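Long-range contacts in putative creatinine amidohydrolase (Bacteroides fragilis, PDB 3LUB), which probably hydrolyses carbon-nitrogen bonds in linear amides, as a zinc-dependent member of the creatininase superfamily: residues P70-N78 against I88-I98; F111-G119 against L240-H250. All coordinates share one frame; numbering follows the deposited sequence.

Contact 1 (P70-N78 against I88-I98)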
# COMPACT_ATOMS: atom_id res chain seq x y z
N PRO F 70 1.73 4.42 26.24
CA PRO F 70 3.15 4.66 26.02
C PRO F 70 3.39 5.66 24.88
O PRO F 70 2.72 5.61 23.85
CB PRO F 70 3.68 3.26 25.68
CG PRO F 70 2.70 2.33 26.30
CD PRO F 70 1.39 3.00 26.05
N PRO F 71 4.34 6.57 25.05
CA PRO F 71 4.61 7.50 23.95
C PRO F 71 5.08 6.86 22.61
O PRO F 71 5.82 5.89 22.62
CB PRO F 71 5.65 8.46 24.52
CG PRO F 71 5.99 7.98 25.84
CD PRO F 71 5.19 6.81 26.22
N VAL F 72 4.66 7.42 21.47
CA VAL F 72 5.08 6.91 20.19
C VAL F 72 6.35 7.67 19.83
O VAL F 72 6.33 8.89 19.72
CB VAL F 72 3.98 7.08 19.09
CG1 VAL F 72 4.36 6.33 17.85
CG2 VAL F 72 2.65 6.62 19.58
N PRO F 73 7.49 6.96 19.63
CA PRO F 73 8.70 7.71 19.39
C PRO F 73 9.00 7.94 17.89
O PRO F 73 10.17 8.07 17.53
CB PRO F 73 9.75 6.78 19.99
CG PRO F 73 9.24 5.42 19.63
CD PRO F 73 7.74 5.51 19.62
N PHE F 74 7.98 7.96 17.04
CA PHE F 74 8.16 8.01 15.59
C PHE F 74 7.61 9.33 15.06
O PHE F 74 6.40 9.46 14.82
CB PHE F 74 7.52 6.80 14.89
CG PHE F 74 8.13 5.50 15.30
CD1 PHE F 74 9.42 5.18 14.90
CD2 PHE F 74 7.45 4.61 16.10
CE1 PHE F 74 10.03 4.02 15.34
CE2 PHE F 74 8.06 3.43 16.52
CZ PHE F 74 9.35 3.14 16.15
N GLY F 75 8.54 10.29 14.87
CA GLY F 75 8.28 11.63 14.37
C GLY F 75 8.56 11.80 12.89
O GLY F 75 9.21 10.96 12.30
N ALA F 76 7.96 12.83 12.30
CA ALA F 76 8.21 13.29 10.94
C ALA F 76 9.21 14.44 11.02
O ALA F 76 8.94 15.48 11.67
CB ALA F 76 6.91 13.80 10.31
N HIS F 77 10.32 14.28 10.29
CA HIS F 77 11.47 15.20 10.39
C HIS F 77 11.83 15.90 9.09
O HIS F 77 11.28 15.58 8.03
CB HIS F 77 12.67 14.43 10.95
CG HIS F 77 12.44 14.03 12.35
ND1 HIS F 77 12.30 14.96 13.35
CD2 HIS F 77 12.17 12.83 12.91
CE1 HIS F 77 12.02 14.34 14.49
NE2 HIS F 77 11.94 13.05 14.25
N ASN F 78 12.74 16.88 9.21
CA ASN F 78 13.05 17.76 8.11
C ASN F 78 14.29 17.36 7.37
O ASN F 78 15.13 16.60 7.87
CB ASN F 78 13.25 19.21 8.61
CG ASN F 78 11.97 19.92 8.91
OD1 ASN F 78 10.98 19.29 9.23
ND2 ASN F 78 12.00 21.24 8.86
N ILE F 88 15.33 9.43 13.66
CA ILE F 88 14.55 8.50 12.85
C ILE F 88 13.38 9.22 12.17
O ILE F 88 12.39 9.56 12.85
CB ILE F 88 13.98 7.28 13.68
CG1 ILE F 88 15.11 6.50 14.39
CG2 ILE F 88 13.19 6.38 12.77
CD1 ILE F 88 16.35 6.07 13.45
N HIS F 89 13.46 9.42 10.85
CA HIS F 89 12.33 10.02 10.12
C HIS F 89 11.28 8.94 9.90
O HIS F 89 11.57 7.85 9.40
CB HIS F 89 12.76 10.71 8.80
CG HIS F 89 11.60 11.14 7.96
ND1 HIS F 89 10.74 12.15 8.34
CD2 HIS F 89 11.13 10.66 6.79
CE1 HIS F 89 9.78 12.27 7.44
NE2 HIS F 89 9.98 11.36 6.51
N THR F 90 10.05 9.25 10.22
CA THR F 90 8.95 8.37 9.95
C THR F 90 8.08 8.96 8.84
O THR F 90 7.66 10.11 8.94
CB THR F 90 8.10 8.20 11.22
OG1 THR F 90 8.99 8.08 12.34
CG2 THR F 90 7.25 7.01 11.12
N ARG F 91 7.79 8.17 7.82
CA ARG F 91 6.84 8.58 6.77
C ARG F 91 5.43 8.71 7.33
O ARG F 91 5.04 7.98 8.24
CB ARG F 91 6.82 7.61 5.59
CG ARG F 91 8.05 7.58 4.71
CD ARG F 91 8.07 6.34 3.82
NE ARG F 91 8.16 5.12 4.61
CZ ARG F 91 8.20 3.88 4.13
NH1 ARG F 91 8.14 3.67 2.84
NH2 ARG F 91 8.30 2.84 4.95
N TYR F 92 4.67 9.64 6.75
CA TYR F 92 3.27 9.86 7.15
C TYR F 92 2.47 8.55 7.10
O TYR F 92 1.63 8.32 7.93
CB TYR F 92 2.63 10.92 6.23
CG TYR F 92 1.26 11.44 6.69
CD1 TYR F 92 0.07 10.68 6.51
CD2 TYR F 92 1.14 12.67 7.31
CE1 TYR F 92 -1.18 11.16 6.94
CE2 TYR F 92 -0.11 13.16 7.73
CZ TYR F 92 -1.25 12.40 7.53
OH TYR F 92 -2.44 12.90 7.97
N ALA F 93 2.69 7.72 6.08
CA ALA F 93 1.95 6.46 5.91
C ALA F 93 2.25 5.50 7.04
O ALA F 93 1.39 4.72 7.47
CB ALA F 93 2.26 5.81 4.53
N THR F 94 3.47 5.53 7.53
CA THR F 94 3.90 4.67 8.61
C THR F 94 3.19 5.10 9.87
O THR F 94 2.70 4.26 10.61
CB THR F 94 5.43 4.76 8.83
OG1 THR F 94 6.11 4.37 7.64
CG2 THR F 94 5.88 3.87 10.01
N GLN F 95 3.15 6.42 10.12
CA GLN F 95 2.43 6.99 11.27
C GLN F 95 0.97 6.63 11.19
O GLN F 95 0.36 6.26 12.17
CB GLN F 95 2.59 8.51 11.35
CG GLN F 95 4.01 8.97 11.65
CD GLN F 95 4.13 10.48 11.79
OE1 GLN F 95 3.66 11.23 10.95
NE2 GLN F 95 4.79 10.91 12.83
N GLN F 96 0.40 6.74 10.01
CA GLN F 96 -1.02 6.48 9.85
C GLN F 96 -1.30 5.01 10.14
O GLN F 96 -2.30 4.67 10.74
CB GLN F 96 -1.48 6.89 8.46
CG GLN F 96 -2.94 6.62 8.19
CD GLN F 96 -3.38 7.11 6.81
OE1 GLN F 96 -3.28 8.29 6.49
NE2 GLN F 96 -3.91 6.18 6.00
N ALA F 97 -0.44 4.12 9.71
CA ALA F 97 -0.58 2.71 9.99
C ALA F 97 -0.56 2.46 11.48
O ALA F 97 -1.33 1.66 11.98
CB ALA F 97 0.53 1.89 9.30
N ILE F 98 0.34 3.14 12.20
CA ILE F 98 0.43 3.04 13.66
C ILE F 98 -0.89 3.44 14.31
O ILE F 98 -1.44 2.67 15.10
CB ILE F 98 1.61 3.89 14.23
CG1 ILE F 98 2.97 3.25 13.86
CG2 ILE F 98 1.49 4.00 15.76
CD1 ILE F 98 4.18 4.18 14.00
O HOH W 1 11.52 10.57 15.14
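A buried contact of a loop packed on a loop and the start of a helix joins F74, G75 and H77 to H89, T90 and Q95, where the chain leaving strand 66-68 runs past the residues leading into helix 92-108. Its hydrogen bonds lie mostly along G75 to H77, and F74 supplies the largest apolar surface. The carbonyl O of G75 takes two bonds from one residue: T90 N lies 2.8 Å away in the carbonyl plane, and T90 OG1 comes in at 2.9 Å, tilted 34° from that plane. T90 manages both because its OG1 sits beside its own backbone N (chi1 -41°). The same hydroxyl lies 3.2 Å from CB of F74. Q95 extends from the first turns of the helix to the carbonyl of F74, the residue before G75: NE2 meets F74 O at 2.9 Å, with F74 O close to the plane of the Q95 amide. NE2 also bonds N123 OD1, and the two acceptors are consistent with the modelled amide orientation.

At the far end H77 N points straight at ND1 of H89 (2.9 Å, 171°), in the plane of the imidazole, while NE2 of that ring goes to D131 of the third subunit. A water ties G75 N, H77 NE2 and I88 O together at the edge of the H77 ring. CD1 of I98 reaches CD2 of F74 at 3.9 Å, and V72 touches CG2 of I98.

H77 also packs on E32 and H120, both zinc ligands, and A76 O accepts a second-shell hydrogen bond from H120 NE2. Strand 23-28 lies against V72, Q95 and I98, helix 126-135 touches Q95, and helix 42-62 packs on P71 and P73.

Contact 2 (F111-G119 against L240-H250); sequences FRKLLILSG and LAGLFEEMAQH
K113 and M247 meet where strand 113-118 and the last turns of helix 226-249 come closest, their CA atoms 7.4 Å apart. Selenomethionine M247 bends at its third torsion (74°) and lays its CE methyl beside the backbone of L114, 3.8 Å from the carbonyl O. K113 stretches out along the end of the helix, and its NZ bonds M247 O in the carbonyl plane; the modelled 2.5 Å is shorter than usual and its exact length doubtful. A carbonyl at the C-terminal end of a helix would be expected to suit a positive charge. M247 is buried here, whereas K113, A248 and H250 are partly exposed.

Toward L117 and L240 the spacing widens, to 9.7 Å between their CA atoms, although the side chains stay buried in an apolar row. CD2 of L115 touches three residues: it comes to the edge of the F244 ring, 3.8 Å from CE1, and lies 4.0 Å from CD2 of L243, with L240 CD2 a little farther off. Holding CG anti to the backbone N (chi1 176°) swings both methyls of L115 toward the helix. L117 and L240 meet tip to tip.

Strand and helix run nearly antiparallel, their short axes at 157°. F244 also touches strand 23-28, and L117 and L240 both pack on helix 42-62. This is the layering of an alpha/beta fold, in which a C-terminal helix covers one side of a parallel sheet, here over the inner strand 113-118.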
# COMPACT_ATOMS: atom_id res chain seq x y z
N PHE F 111 -13.46 1.48 23.87
CA PHE F 111 -13.13 2.89 24.02
C PHE F 111 -13.59 3.67 22.82
O PHE F 111 -13.62 3.15 21.70
CB PHE F 111 -11.61 3.08 24.25
CG PHE F 111 -11.12 2.37 25.47
CD1 PHE F 111 -11.59 2.75 26.72
CD2 PHE F 111 -10.26 1.29 25.37
CE1 PHE F 111 -11.18 2.10 27.85
CE2 PHE F 111 -9.86 0.60 26.53
CZ PHE F 111 -10.33 1.02 27.76
N ARG F 112 -13.93 4.93 23.05
CA ARG F 112 -14.50 5.79 22.03
C ARG F 112 -13.99 7.20 22.02
O ARG F 112 -14.51 7.98 21.27
CB ARG F 112 -16.03 5.85 22.19
CG ARG F 112 -16.70 4.50 22.09
CD ARG F 112 -16.55 3.93 20.67
NE ARG F 112 -17.27 2.67 20.46
CZ ARG F 112 -16.75 1.46 20.63
NH1 ARG F 112 -15.50 1.31 21.04
NH2 ARG F 112 -17.49 0.39 20.41
N LYS F 113 -13.00 7.54 22.83
CA LYS F 113 -12.48 8.89 22.90
C LYS F 113 -10.97 8.86 23.10
O LYS F 113 -10.47 8.20 24.05
CB LYS F 113 -13.11 9.63 24.07
CG LYS F 113 -14.59 9.75 23.95
CD LYS F 113 -15.20 10.40 25.15
CE LYS F 113 -16.68 10.70 24.89
NZ LYS F 113 -17.36 10.95 26.20
N LEU F 114 -10.25 9.56 22.22
CA LEU F 114 -8.80 9.56 22.24
C LEU F 114 -8.28 10.95 22.00
O LEU F 114 -8.76 11.63 21.10
CB LEU F 114 -8.26 8.60 21.14
CG LEU F 114 -6.76 8.53 20.84
CD1 LEU F 114 -5.93 7.91 21.98
CD2 LEU F 114 -6.50 7.76 19.52
N LEU F 115 -7.31 11.38 22.79
CA LEU F 115 -6.55 12.59 22.50
C LEU F 115 -5.14 12.21 22.17
O LEU F 115 -4.49 11.52 22.95
CB LEU F 115 -6.54 13.55 23.68
CG LEU F 115 -5.68 14.80 23.46
CD1 LEU F 115 -6.39 15.72 22.50
CD2 LEU F 115 -5.29 15.48 24.74
N ILE F 116 -4.66 12.67 21.01
CA ILE F 116 -3.25 12.59 20.65
C ILE F 116 -2.55 13.85 21.16
O ILE F 116 -2.88 14.94 20.72
CB ILE F 116 -3.01 12.46 19.11
CG1 ILE F 116 -3.79 11.26 18.53
CG2 ILE F 116 -1.53 12.33 18.83
CD1 ILE F 116 -4.01 11.28 17.02
N LEU F 117 -1.65 13.69 22.14
CA LEU F 117 -0.90 14.82 22.67
C LEU F 117 0.53 14.78 22.12
O LEU F 117 1.37 13.98 22.56
CB LEU F 117 -0.90 14.81 24.22
CG LEU F 117 -0.30 16.03 24.93
CD1 LEU F 117 -1.01 17.34 24.55
CD2 LEU F 117 -0.31 15.85 26.44
N SER F 118 0.79 15.63 21.14
CA SER F 118 2.06 15.61 20.46
C SER F 118 3.10 16.48 21.17
O SER F 118 2.82 17.54 21.68
CB SER F 118 1.93 16.04 18.98
OG SER F 118 3.17 15.86 18.28
N GLY F 119 4.34 15.99 21.14
CA GLY F 119 5.49 16.73 21.62
C GLY F 119 6.34 17.26 20.49
O GLY F 119 7.30 17.95 20.74
N LEU F 240 -5.63 21.00 30.04
CA LEU F 240 -5.76 19.64 29.53
C LEU F 240 -6.71 18.82 30.41
O LEU F 240 -7.61 18.15 29.90
CB LEU F 240 -4.37 18.97 29.37
CG LEU F 240 -3.57 19.43 28.15
CD1 LEU F 240 -2.09 19.04 28.16
CD2 LEU F 240 -4.24 18.96 26.79
N ALA F 241 -6.56 18.94 31.73
CA ALA F 241 -7.48 18.30 32.66
C ALA F 241 -8.94 18.67 32.35
O ALA F 241 -9.81 17.81 32.34
CB ALA F 241 -7.12 18.71 34.11
N GLY F 242 -9.18 19.95 32.12
CA GLY F 242 -10.49 20.42 31.71
C GLY F 242 -11.04 19.79 30.42
O GLY F 242 -12.23 19.43 30.34
N LEU F 243 -10.18 19.67 29.42
CA LEU F 243 -10.52 19.00 28.18
C LEU F 243 -10.81 17.53 28.38
O LEU F 243 -11.78 17.00 27.81
CB LEU F 243 -9.40 19.16 27.14
CG LEU F 243 -9.47 18.30 25.87
CD1 LEU F 243 -10.49 18.83 24.95
CD2 LEU F 243 -8.10 18.28 25.17
N PHE F 244 -9.98 16.86 29.18
CA PHE F 244 -10.27 15.45 29.51
C PHE F 244 -11.66 15.33 30.14
O PHE F 244 -12.44 14.48 29.77
CB PHE F 244 -9.25 14.84 30.51
CG PHE F 244 -7.81 14.83 30.04
CD1 PHE F 244 -7.43 15.27 28.78
CD2 PHE F 244 -6.83 14.35 30.88
CE1 PHE F 244 -6.10 15.26 28.40
CE2 PHE F 244 -5.50 14.33 30.49
CZ PHE F 244 -5.14 14.79 29.25
N GLU F 245 -11.97 16.18 31.11
CA GLU F 245 -13.28 16.08 31.81
C GLU F 245 -14.45 16.30 30.87
O GLU F 245 -15.42 15.55 30.91
CB GLU F 245 -13.38 17.09 32.96
CG GLU F 245 -12.54 16.76 34.20
CD GLU F 245 -12.05 18.02 34.93
OE1 GLU F 245 -12.36 19.13 34.44
OE2 GLU F 245 -11.36 17.90 35.99
N GLU F 246 -14.38 17.33 30.05
CA GLU F 246 -15.47 17.65 29.11
C GLU F 246 -15.60 16.60 28.01
O GLU F 246 -16.70 16.28 27.60
CB GLU F 246 -15.26 19.00 28.47
CG GLU F 246 -15.27 20.15 29.42
CD GLU F 246 -14.56 21.36 28.84
OE1 GLU F 246 -13.93 21.21 27.75
OE2 GLU F 246 -14.60 22.46 29.45
N MSE F 247 -14.48 16.05 27.53
CA MSE F 247 -14.54 14.91 26.61
C MSE F 247 -15.27 13.73 27.21
O MSE F 247 -16.08 13.10 26.52
CB MSE F 247 -13.16 14.47 26.15
CG MSE F 247 -12.53 15.40 25.13
SE MSE F 247 -10.74 14.80 24.63
CE MSE F 247 -11.27 13.24 23.51
N ALA F 248 -15.01 13.45 28.49
CA ALA F 248 -15.68 12.36 29.23
C ALA F 248 -17.16 12.60 29.48
O ALA F 248 -17.95 11.65 29.50
CB ALA F 248 -15.00 12.11 30.57
N GLN F 249 -17.53 13.86 29.70
CA GLN F 249 -18.88 14.19 30.20
C GLN F 249 -19.86 14.68 29.12
O GLN F 249 -21.05 14.80 29.36
CB GLN F 249 -18.74 15.22 31.33
CG GLN F 249 -18.17 14.56 32.60
CD GLN F 249 -17.70 15.55 33.68
OE1 GLN F 249 -17.74 16.78 33.49
NE2 GLN F 249 -17.23 15.00 34.81
N HIS F 250 -19.35 14.97 27.93
CA HIS F 250 -20.19 15.43 26.82
C HIS F 250 -19.89 14.69 25.56
O HIS F 250 -18.77 14.25 25.33
CB HIS F 250 -19.97 16.91 26.52
CG HIS F 250 -20.18 17.81 27.68
ND1 HIS F 250 -21.44 18.14 28.14
CD2 HIS F 250 -19.30 18.44 28.49
CE1 HIS F 250 -21.32 18.94 29.18
NE2 HIS F 250 -20.03 19.14 29.41

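How the contacts relate
Both contacts are largely buried and both reach the third subunit, but they hold different elements. Contact 1 fastens a loop to the start of helix 92-108, next to the zinc site, and depends on backbone carbonyls, a bridging water and polar side chains. Contact 2 sets a helix against the sheet with leucines and selenomethionine, adding one lysine bond at its partly exposed end, and stands farther from the zincs. They follow one another along the chain, since helix 92-108 leads into strand 113-118. Their centres are 22 Å apart and their nearest atoms about 7 Å. Strand 23-28 packs against side chains of both.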